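Local coordinates for calcium uptake protein 3, mitochondrial (Homo sapiens, PDB 6AGI) that senses matrix calcium through its EF-hands and regulates the mitochondrial calcium uniporter in the central nervous system and skeletal muscle, working as a disulfide-linked heterodimer with MICU1, at residues T347-F352 with K356-S361; F300-N305 with K363-I368; I256-F261 with S341-N346. All coordinates share one frame; numbering follows the deposited sequence.

Contact 1 (T347-F352 with K356-S361); sequences TVFKIF and KDDQLS. With CA (calcium ion), chain G.
The backbone O of Gln359 binds the calcium ion at 2.1 Å, while CA of the same residue lies against the Phe349 ring. This is the loop of EF-hand 3, and the contact illustrates how such a loop is tied to the helix that enters it, here 342-352. Asp357 also reaches the metal, with OD1 at 2.2 Å and OD2 at 2.8 Å from the calcium ion; its CG sits between the backbone N and the carbonyl carbon (chi1 59°), which folds the carboxylate back over its own loop. OD1 of Asp357 further accepts from Gln359 N in an Asx turn, although that bond is modelled too short for its length to be trusted. Asp353, Asp355 and Glu364 complete the metal site.

One residue beyond the carbonyl ligand, the loop changes from polar to apolar. Leu360 directs its side chain at the helix and lays CD1 over one face of the Phe349 ring, 3.6 Å from the centroid and 19° off the ring normal, a CH-pi contact. At the rim of the same ring, CE2 of Phe349 comes within 3.8 Å of Asp358 O, near the ring plane, so Leu360 lies over a face while the carbonyl of Asp358, two residues earlier, borders the rim. Phe328 meets this ring edge-to-face, and Leu360 pairs through its backbone with Ile323, the short antiparallel link that joins the two loops of an EF-hand pair. The second branch of Leu360 turns to the last helical turn, where its CD2 lies 3.8 Å from CB of Phe352.

Contact 2 (F300-N305 with K363-I368); sequences FQFLNN and KEFIGI. With CA (calcium ion), chain G.
Where EF-hand 3 meets the second, degenerate EF-hand, Phe365 and Phe302 meet across a buried interface, an example of how a calcium loop can be followed at once by a hydrophobic contact. Phe365 comes directly after Glu364, whose OE2 binds the calcium ion at 2.6 Å while its OE1 stays 4.1 Å from the same ion, so this carboxylate serves the metal through one oxygen. A bend of the Glu364 chain at chi2 helps bring that oxygen round to the site. The next side chain, Phe365, points toward helix 293-304 instead of the metal.

Phe365 extends with CG opposite its backbone N (chi1 -170°), and Phe302, on helix 293-304, approaches from the opposite direction. Their rings meet rim to rim: CE2 of Phe302 lies 3.4 Å from CE2 of Phe365, near the plane of each ring. The planes are only 21° apart and the centroids are separated by 5.9 Å, so neither ring covers the face of the other, and this is neither an offset stack nor a T-shaped pair. Leu303 adds a branch from the next position of the helix, its CD2 reaching to 4.1 Å from CZ of Phe365 along an oblique path.

Further aromatic rings surround the pair. Phe309 and Phe340 meet Phe302 edge-to-face, while Phe352 of the helix entering the calcium loop meets Phe365 at about 60°. Because no hydrogen bond crosses between 300-305 and 363-368, the join depends on burial and shape among carbon atoms; the polar bond to calcium lies one residue away along the chain.

Contact 3 (I256-F261 with S341-N346); sequences ISEEDF and SPHLVN
Glu258 and Leu344 are the closest approach of two backbones, CA to CA 9.6 Å, and each lies in the opening turn of a helix, 258-265 in one segment and 342-352 in the other. The second of these is the entering helix of EF-hand 3; the first follows a short strand that pairs with 291-292, the strand of the degenerate EF-hand 2 region. Both helices start in the same way, with a serine as N-cap: Ser257 OG accepts from Asp260 N at 3.1 Å, and Ser341 OG accepts from Leu344 N at 2.9 Å. The Ser257 hydroxyl in turn donates to Asp260 OD2 at 2.7 Å, meeting that oxygen from above the carboxylate plane.

Two pairs of side chains bridge the helices. Glu258 and His343 reach out from opposite directions, the histidine with CG trans to its backbone N (chi1 -179°). His343 NE2 gives a weak hydrogen bond to Glu258 OE2, 3.1 Å long and bent to 124°. The oxygen sits at the edge of the imidazole, near its plane, while the carboxylate itself is turned 70° from the ring. Stronger support for OE2 comes from the backbone N atoms of Lys289 and Gly290, so the histidine is an additional partner to an oxygen already held by a loop; such donors would be expected to favour a charged carboxylate despite its burial.

The apolar half of the contact lies one turn along helix 258-265. Phe261 and Leu344 cross at about a right angle, and the single methyl CD1 of Leu344 lies 4.1 Å from both CZ and CE2 of the phenylalanine ring.

In the fold
The three contacts lie on one side of the chain's centre, their own centres 12 to 15 Å apart. Contacts 1 and 3 share helix 342-352: its start meets 256-261, and Phe349 and Phe352 further on meet the calcium loop, while Thr347 and Ile351 still touch helix 258-265. Along the chain, contact 1 is nested inside the span closed by contact 2, which alternates with contact 3, so 256-261, 300-305 and the EF-hand 3 segments interlock. Apolar side chains join them: Ile351 reaches Phe261, and Phe261 reaches Phe300. The calcium ion touches contacts 1 and 2, so its ligands are continuous with this packing, consistent with a route by which calcium occupancy could affect neighbouring helices.

Contact 1 (T347-F352 with K356-S361)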
loop_
_atom_site.group_PDB
_atom_site.type_symbol
_atom_site.label_atom_id
_atom_site.label_comp_id
_atom_site.label_asym_id
_atom_site.label_seq_id
_atom_site.Cartn_x
_atom_site.Cartn_y
_atom_site.Cartn_z
ATOM N N THR B 347 -14.916 -19.748 -2.809
ATOM C CA THR B 347 -13.786 -20.548 -2.378
ATOM C C THR B 347 -12.932 -19.783 -1.376
ATOM O O THR B 347 -12.556 -20.327 -0.333
ATOM C CB THR B 347 -12.982 -20.992 -3.589
ATOM O OG1 THR B 347 -13.830 -21.768 -4.452
ATOM C CG2 THR B 347 -11.818 -21.856 -3.131
ATOM N N VAL B 348 -12.622 -18.515 -1.673
ATOM C CA VAL B 348 -11.882 -17.685 -0.722
ATOM C C VAL B 348 -12.598 -17.648 0.620
ATOM O O VAL B 348 -11.968 -17.764 1.677
ATOM C CB VAL B 348 -11.666 -16.261 -1.277
ATOM C CG1 VAL B 348 -11.086 -15.380 -0.211
ATOM C CG2 VAL B 348 -10.744 -16.273 -2.468
ATOM N N PHE B 349 -13.924 -17.506 0.607
ATOM C CA PHE B 349 -14.648 -17.452 1.875
ATOM C C PHE B 349 -14.521 -18.767 2.639
ATOM O O PHE B 349 -14.235 -18.765 3.842
ATOM C CB PHE B 349 -16.110 -17.062 1.651
ATOM C CG PHE B 349 -16.324 -15.579 1.650
ATOM C CD1 PHE B 349 -15.570 -14.759 0.813
ATOM C CD2 PHE B 349 -17.214 -14.987 2.537
ATOM C CE1 PHE B 349 -15.744 -13.386 0.811
ATOM C CE2 PHE B 349 -17.393 -13.607 2.547
ATOM C CZ PHE B 349 -16.649 -12.807 1.680
ATOM N N LYS B 350 -14.695 -19.903 1.959
ATOM C CA LYS B 350 -14.572 -21.174 2.670
ATOM C C LYS B 350 -13.141 -21.430 3.143
ATOM O O LYS B 350 -12.928 -22.147 4.126
ATOM C CB LYS B 350 -15.057 -22.325 1.785
ATOM C CG LYS B 350 -16.432 -22.923 2.166
ATOM C CD LYS B 350 -17.603 -21.935 2.105
ATOM C CE LYS B 350 -18.943 -22.654 2.312
ATOM N NZ LYS B 350 -18.913 -23.684 3.403
ATOM N N ILE B 351 -12.147 -20.858 2.473
ATOM C CA ILE B 351 -10.773 -21.008 2.935
ATOM C C ILE B 351 -10.528 -20.171 4.190
ATOM O O ILE B 351 -10.027 -20.678 5.197
ATOM C CB ILE B 351 -9.791 -20.658 1.803
ATOM C CG1 ILE B 351 -9.894 -21.684 0.683
ATOM C CG2 ILE B 351 -8.364 -20.616 2.301
ATOM C CD1 ILE B 351 -9.146 -21.263 -0.555
ATOM N N PHE B 352 -10.929 -18.892 4.176
ATOM C CA PHE B 352 -10.553 -17.947 5.231
ATOM C C PHE B 352 -11.613 -17.678 6.299
ATOM O O PHE B 352 -11.271 -17.117 7.348
ATOM C CB PHE B 352 -10.160 -16.585 4.643
ATOM C CG PHE B 352 -8.991 -16.632 3.718
ATOM C CD1 PHE B 352 -7.703 -16.500 4.208
ATOM C CD2 PHE B 352 -9.173 -16.808 2.360
ATOM C CE1 PHE B 352 -6.607 -16.532 3.355
ATOM C CE2 PHE B 352 -8.089 -16.842 1.499
ATOM C CZ PHE B 352 -6.801 -16.701 1.996
ATOM N N LYS B 356 -16.869 -18.944 10.468
ATOM C CA LYS B 356 -17.971 -19.677 9.816
ATOM C C LYS B 356 -19.306 -18.915 9.871
ATOM O O LYS B 356 -20.353 -19.493 10.164
ATOM C CB LYS B 356 -18.129 -21.077 10.460
ATOM C CG LYS B 356 -16.814 -21.802 10.792
ATOM C CD LYS B 356 -16.305 -22.698 9.672
ATOM C CE LYS B 356 -15.074 -23.512 10.107
ATOM N NZ LYS B 356 -15.065 -24.924 9.613
ATOM N N ASP B 357 -19.271 -17.615 9.526
ATOM C CA ASP B 357 -20.473 -16.795 9.382
ATOM C C ASP B 357 -20.863 -16.579 7.930
ATOM O O ASP B 357 -21.830 -15.863 7.661
ATOM C CB ASP B 357 -20.269 -15.417 9.986
ATOM C CG ASP B 357 -19.116 -14.693 9.340
ATOM O OD1 ASP B 357 -18.518 -15.282 8.403
ATOM O OD2 ASP B 357 -18.846 -13.522 9.697
ATOM N N ASP B 358 -20.077 -17.115 6.997
ATOM C CA ASP B 358 -20.116 -16.736 5.584
ATOM C C ASP B 358 -19.884 -15.233 5.413
ATOM O O ASP B 358 -20.489 -14.587 4.554
ATOM C CB ASP B 358 -21.425 -17.172 4.916
ATOM C CG ASP B 358 -21.226 -17.581 3.463
ATOM O OD1 ASP B 358 -20.104 -18.057 3.135
ATOM O OD2 ASP B 358 -22.169 -17.406 2.655
ATOM N N GLN B 359 -18.990 -14.671 6.232
ATOM C CA GLN B 359 -18.547 -13.284 6.089
ATOM C C GLN B 359 -17.070 -13.202 6.463
ATOM O O GLN B 359 -16.541 -14.078 7.148
ATOM C CB GLN B 359 -19.376 -12.318 6.965
ATOM C CG GLN B 359 -20.849 -12.174 6.563
ATOM C CD GLN B 359 -21.510 -10.943 7.162
ATOM O OE1 GLN B 359 -22.515 -10.451 6.644
ATOM N NE2 GLN B 359 -20.944 -10.434 8.254
ATOM N N LEU B 360 -16.391 -12.143 6.030
ATOM C CA LEU B 360 -14.962 -12.014 6.297
ATOM C C LEU B 360 -14.677 -10.731 7.065
ATOM O O LEU B 360 -15.104 -9.647 6.648
ATOM C CB LEU B 360 -14.159 -12.038 4.997
ATOM C CG LEU B 360 -13.777 -13.470 4.646
ATOM C CD1 LEU B 360 -13.305 -13.537 3.223
ATOM C CD2 LEU B 360 -12.708 -13.981 5.591
ATOM N N SER B 361 -13.966 -10.858 8.188
ATOM C CA SER B 361 -13.588 -9.729 9.030
ATOM C C SER B 361 -12.211 -9.207 8.620
ATOM O O SER B 361 -11.567 -9.738 7.716
ATOM C CB SER B 361 -13.610 -10.119 10.508
ATOM O OG SER B 361 -12.409 -10.760 10.889
HETATM CA CA CA G . -16.431 -14.871 9.067
#

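Contact 2 (F300-N305 with K363-I368)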
loop_
_atom_site.group_PDB
_atom_site.type_symbol
_atom_site.label_atom_id
_atom_site.label_comp_id
_atom_site.label_asym_id
_atom_site.label_seq_id
_atom_site.Cartn_x
_atom_site.Cartn_y
_atom_site.Cartn_z
ATOM N N PHE B 300 -4.280 -13.563 -7.936
ATOM C CA PHE B 300 -2.991 -12.968 -7.591
ATOM C C PHE B 300 -2.814 -11.524 -8.101
ATOM O O PHE B 300 -2.153 -10.706 -7.435
ATOM C CB PHE B 300 -1.880 -13.925 -8.006
ATOM C CG PHE B 300 -1.891 -15.195 -7.184
ATOM C CD1 PHE B 300 -1.299 -15.222 -5.929
ATOM C CD2 PHE B 300 -2.596 -16.314 -7.599
ATOM C CE1 PHE B 300 -1.345 -16.345 -5.132
ATOM C CE2 PHE B 300 -2.639 -17.455 -6.810
ATOM C CZ PHE B 300 -2.009 -17.463 -5.571
ATOM N N GLN B 301 -3.448 -11.143 -9.205
ATOM C CA GLN B 301 -3.462 -9.722 -9.538
ATOM C C GLN B 301 -4.100 -8.925 -8.412
ATOM O O GLN B 301 -3.583 -7.865 -7.994
ATOM C CB GLN B 301 -4.181 -9.496 -10.867
ATOM C CG GLN B 301 -3.237 -9.591 -12.065
ATOM C CD GLN B 301 -3.951 -9.868 -13.372
ATOM O OE1 GLN B 301 -5.182 -9.812 -13.458
ATOM N NE2 GLN B 301 -3.177 -10.209 -14.396
ATOM N N PHE B 302 -5.207 -9.449 -7.877
ATOM C CA PHE B 302 -5.870 -8.812 -6.741
ATOM C C PHE B 302 -4.949 -8.729 -5.519
ATOM O O PHE B 302 -4.905 -7.693 -4.826
ATOM C CB PHE B 302 -7.138 -9.593 -6.412
ATOM C CG PHE B 302 -7.655 -9.347 -5.044
ATOM C CD1 PHE B 302 -8.130 -8.092 -4.686
ATOM C CD2 PHE B 302 -7.614 -10.340 -4.090
ATOM C CE1 PHE B 302 -8.588 -7.855 -3.404
ATOM C CE2 PHE B 302 -8.062 -10.100 -2.806
ATOM C CZ PHE B 302 -8.551 -8.861 -2.458
ATOM N N LEU B 303 -4.156 -9.784 -5.261
ATOM C CA LEU B 303 -3.229 -9.694 -4.128
ATOM C C LEU B 303 -2.192 -8.621 -4.354
ATOM O O LEU B 303 -1.717 -8.016 -3.384
ATOM C CB LEU B 303 -2.500 -11.004 -3.839
ATOM C CG LEU B 303 -3.341 -12.078 -3.189
ATOM C CD1 LEU B 303 -2.501 -13.288 -2.778
ATOM C CD2 LEU B 303 -4.124 -11.461 -2.043
ATOM N N ASN B 304 -1.855 -8.334 -5.610
ATOM C CA ASN B 304 -0.920 -7.234 -5.737
ATOM C C ASN B 304 -1.603 -5.881 -5.654
ATOM O O ASN B 304 -0.915 -4.877 -5.455
ATOM C CB ASN B 304 -0.077 -7.367 -7.009
ATOM C CG ASN B 304 1.032 -8.376 -6.833
ATOM O OD1 ASN B 304 1.288 -8.824 -5.724
ATOM N ND2 ASN B 304 1.705 -8.717 -7.900
ATOM N N ASN B 305 -2.933 -5.837 -5.717
ATOM C CA ASN B 305 -3.673 -4.590 -5.547
ATOM C C ASN B 305 -4.358 -4.546 -4.175
ATOM O O ASN B 305 -5.419 -3.913 -3.976
ATOM C CB ASN B 305 -4.678 -4.454 -6.679
ATOM C CG ASN B 305 -4.150 -3.657 -7.837
ATOM O OD1 ASN B 305 -3.965 -4.187 -8.944
ATOM N ND2 ASN B 305 -3.866 -2.384 -7.590
ATOM N N LYS B 363 -9.233 -9.126 10.033
ATOM C CA LYS B 363 -8.046 -9.944 10.235
ATOM C C LYS B 363 -8.268 -11.391 9.812
ATOM O O LYS B 363 -7.321 -12.178 9.798
ATOM C CB LYS B 363 -7.566 -9.827 11.695
ATOM C CG LYS B 363 -6.382 -10.736 12.122
ATOM C CD LYS B 363 -6.851 -12.122 12.623
ATOM C CE LYS B 363 -5.703 -13.158 12.586
ATOM N NZ LYS B 363 -6.208 -14.563 12.510
ATOM N N GLU B 364 -9.442 -11.713 9.280
ATOM C CA GLU B 364 -9.586 -13.017 8.641
ATOM C C GLU B 364 -8.936 -13.007 7.257
ATOM O O GLU B 364 -8.349 -14.009 6.830
ATOM C CB GLU B 364 -11.060 -13.413 8.560
ATOM C CG GLU B 364 -11.774 -13.493 9.887
ATOM C CD GLU B 364 -12.862 -14.549 9.905
ATOM O OE1 GLU B 364 -12.719 -15.577 10.597
ATOM O OE2 GLU B 364 -13.890 -14.313 9.240
ATOM N N PHE B 365 -9.038 -11.892 6.535
ATOM C CA PHE B 365 -8.369 -11.804 5.242
ATOM C C PHE B 365 -7.261 -10.746 5.216
ATOM O O PHE B 365 -6.071 -11.095 5.193
ATOM C CB PHE B 365 -9.361 -11.530 4.096
ATOM C CG PHE B 365 -8.726 -11.673 2.749
ATOM C CD1 PHE B 365 -7.777 -12.677 2.561
ATOM C CD2 PHE B 365 -8.961 -10.784 1.719
ATOM C CE1 PHE B 365 -7.137 -12.847 1.360
ATOM C CE2 PHE B 365 -8.310 -10.941 0.493
ATOM C CZ PHE B 365 -7.390 -11.981 0.323
ATOM N N ILE B 366 -7.619 -9.455 5.218
ATOM C CA ILE B 366 -6.640 -8.407 4.916
ATOM C C ILE B 366 -5.494 -8.392 5.923
ATOM O O ILE B 366 -4.314 -8.319 5.542
ATOM C CB ILE B 366 -7.323 -7.031 4.838
ATOM C CG1 ILE B 366 -8.332 -6.989 3.687
ATOM C CG2 ILE B 366 -6.303 -5.911 4.747
ATOM C CD1 ILE B 366 -8.883 -5.577 3.389
ATOM N N GLY B 367 -5.822 -8.462 7.218
ATOM C CA GLY B 367 -4.784 -8.486 8.238
ATOM C C GLY B 367 -3.834 -9.653 8.070
ATOM O O GLY B 367 -2.630 -9.536 8.310
ATOM N N ILE B 368 -4.363 -10.790 7.624
ATOM C CA ILE B 368 -3.561 -11.998 7.525
ATOM C C ILE B 368 -2.564 -11.967 6.359
ATOM O O ILE B 368 -1.563 -12.689 6.408
ATOM C CB ILE B 368 -4.520 -13.211 7.531
ATOM C CG1 ILE B 368 -4.818 -13.582 8.983
ATOM C CG2 ILE B 368 -3.976 -14.405 6.774
ATOM C CD1 ILE B 368 -3.714 -14.351 9.681
HETATM CA CA CA G . -16.431 -14.871 9.067
#

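Contact 3 (I256-F261 with S341-N346)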
loop_
_atom_site.group_PDB
_atom_site.type_symbol
_atom_site.label_atom_id
_atom_site.label_comp_id
_atom_site.label_asym_id
_atom_site.label_seq_id
_atom_site.Cartn_x
_atom_site.Cartn_y
_atom_site.Cartn_z
ATOM N N ILE B 256 -6.961 -26.447 -11.005
ATOM C CA ILE B 256 -6.283 -26.986 -9.832
ATOM C C ILE B 256 -7.308 -27.166 -8.723
ATOM O O ILE B 256 -8.349 -26.491 -8.682
ATOM C CB ILE B 256 -5.098 -26.118 -9.341
ATOM C CG1 ILE B 256 -5.601 -24.834 -8.663
ATOM C CG2 ILE B 256 -4.091 -25.883 -10.457
ATOM C CD1 ILE B 256 -4.480 -23.996 -8.025
ATOM N N SER B 257 -7.029 -28.114 -7.827
ATOM C CA SER B 257 -7.898 -28.314 -6.676
ATOM C C SER B 257 -7.810 -27.117 -5.733
ATOM O O SER B 257 -6.806 -26.396 -5.693
ATOM C CB SER B 257 -7.545 -29.604 -5.938
ATOM O OG SER B 257 -6.326 -29.474 -5.234
ATOM N N GLU B 258 -8.891 -26.902 -4.978
ATOM C CA GLU B 258 -8.901 -25.856 -3.958
ATOM C C GLU B 258 -7.986 -26.186 -2.786
ATOM O O GLU B 258 -7.487 -25.281 -2.110
ATOM C CB GLU B 258 -10.329 -25.618 -3.477
ATOM C CG GLU B 258 -11.216 -25.036 -4.560
ATOM C CD GLU B 258 -12.047 -26.059 -5.303
ATOM O OE1 GLU B 258 -11.603 -27.213 -5.457
ATOM O OE2 GLU B 258 -13.156 -25.684 -5.746
ATOM N N GLU B 259 -7.701 -27.460 -2.556
ATOM C CA GLU B 259 -6.710 -27.757 -1.540
ATOM C C GLU B 259 -5.339 -27.254 -1.987
ATOM O O GLU B 259 -4.638 -26.598 -1.205
ATOM C CB GLU B 259 -6.725 -29.261 -1.249
ATOM C CG GLU B 259 -6.083 -29.689 0.068
ATOM C CD GLU B 259 -5.940 -31.201 0.190
ATOM O OE1 GLU B 259 -6.321 -31.920 -0.762
ATOM O OE2 GLU B 259 -5.474 -31.676 1.253
ATOM N N ASP B 260 -4.981 -27.474 -3.271
ATOM C CA ASP B 260 -3.746 -26.910 -3.829
ATOM C C ASP B 260 -3.800 -25.383 -3.931
ATOM O O ASP B 260 -2.797 -24.702 -3.684
ATOM C CB ASP B 260 -3.445 -27.500 -5.209
ATOM C CG ASP B 260 -3.219 -29.005 -5.186
ATOM O OD1 ASP B 260 -2.455 -29.482 -4.311
ATOM O OD2 ASP B 260 -3.777 -29.709 -6.071
ATOM N N PHE B 261 -4.956 -24.822 -4.293
ATOM C CA PHE B 261 -5.109 -23.372 -4.249
ATOM C C PHE B 261 -4.688 -22.832 -2.888
ATOM O O PHE B 261 -3.731 -22.056 -2.774
ATOM C CB PHE B 261 -6.559 -22.989 -4.536
ATOM C CG PHE B 261 -6.752 -21.519 -4.730
ATOM C CD1 PHE B 261 -5.878 -20.799 -5.534
ATOM C CD2 PHE B 261 -7.759 -20.837 -4.068
ATOM C CE1 PHE B 261 -6.031 -19.427 -5.710
ATOM C CE2 PHE B 261 -7.910 -19.463 -4.234
ATOM C CZ PHE B 261 -7.043 -18.761 -5.058
ATOM N N SER B 341 -14.996 -14.615 -10.238
ATOM C CA SER B 341 -16.133 -15.508 -10.359
ATOM C C SER B 341 -16.756 -15.766 -8.986
ATOM O O SER B 341 -16.064 -15.747 -7.966
ATOM C CB SER B 341 -15.708 -16.826 -10.981
ATOM O OG SER B 341 -14.901 -17.584 -10.091
ATOM N N PRO B 342 -18.067 -16.018 -8.930
ATOM C CA PRO B 342 -18.671 -16.387 -7.643
ATOM C C PRO B 342 -18.074 -17.650 -7.092
ATOM O O PRO B 342 -18.081 -17.866 -5.874
ATOM C CB PRO B 342 -20.156 -16.565 -7.983
ATOM C CG PRO B 342 -20.349 -15.721 -9.194
ATOM C CD PRO B 342 -19.083 -15.907 -9.988
ATOM N N HIS B 343 -17.573 -18.518 -7.960
ATOM C CA HIS B 343 -16.864 -19.676 -7.451
ATOM C C HIS B 343 -15.594 -19.258 -6.716
ATOM O O HIS B 343 -15.320 -19.738 -5.609
ATOM C CB HIS B 343 -16.530 -20.650 -8.573
ATOM C CG HIS B 343 -15.822 -21.862 -8.070
ATOM N ND1 HIS B 343 -14.526 -22.170 -8.421
ATOM C CD2 HIS B 343 -16.215 -22.810 -7.187
ATOM C CE1 HIS B 343 -14.161 -23.276 -7.798
ATOM N NE2 HIS B 343 -15.166 -23.683 -7.044
ATOM N N LEU B 344 -14.809 -18.354 -7.310
ATOM C CA LEU B 344 -13.583 -17.900 -6.656
ATOM C C LEU B 344 -13.894 -17.238 -5.324
ATOM O O LEU B 344 -13.273 -17.549 -4.303
ATOM C CB LEU B 344 -12.818 -16.928 -7.557
ATOM C CG LEU B 344 -11.500 -16.349 -7.015
ATOM C CD1 LEU B 344 -10.497 -17.460 -6.770
ATOM C CD2 LEU B 344 -10.907 -15.324 -7.961
ATOM N N VAL B 345 -14.886 -16.352 -5.308
ATOM C CA VAL B 345 -15.243 -15.672 -4.071
ATOM C C VAL B 345 -15.678 -16.684 -3.031
ATOM O O VAL B 345 -15.224 -16.655 -1.879
ATOM C CB VAL B 345 -16.331 -14.615 -4.328
ATOM C CG1 VAL B 345 -16.845 -14.082 -3.021
ATOM C CG2 VAL B 345 -15.754 -13.459 -5.133
ATOM N N ASN B 346 -16.546 -17.608 -3.428
ATOM C CA ASN B 346 -17.037 -18.614 -2.494
ATOM C C ASN B 346 -15.890 -19.453 -1.954
ATOM O O ASN B 346 -15.855 -19.800 -0.761
ATOM C CB ASN B 346 -18.088 -19.471 -3.201
ATOM C CG ASN B 346 -18.780 -20.448 -2.279
ATOM O OD1 ASN B 346 -18.324 -20.737 -1.170
ATOM N ND2 ASN B 346 -19.943 -20.907 -2.711
#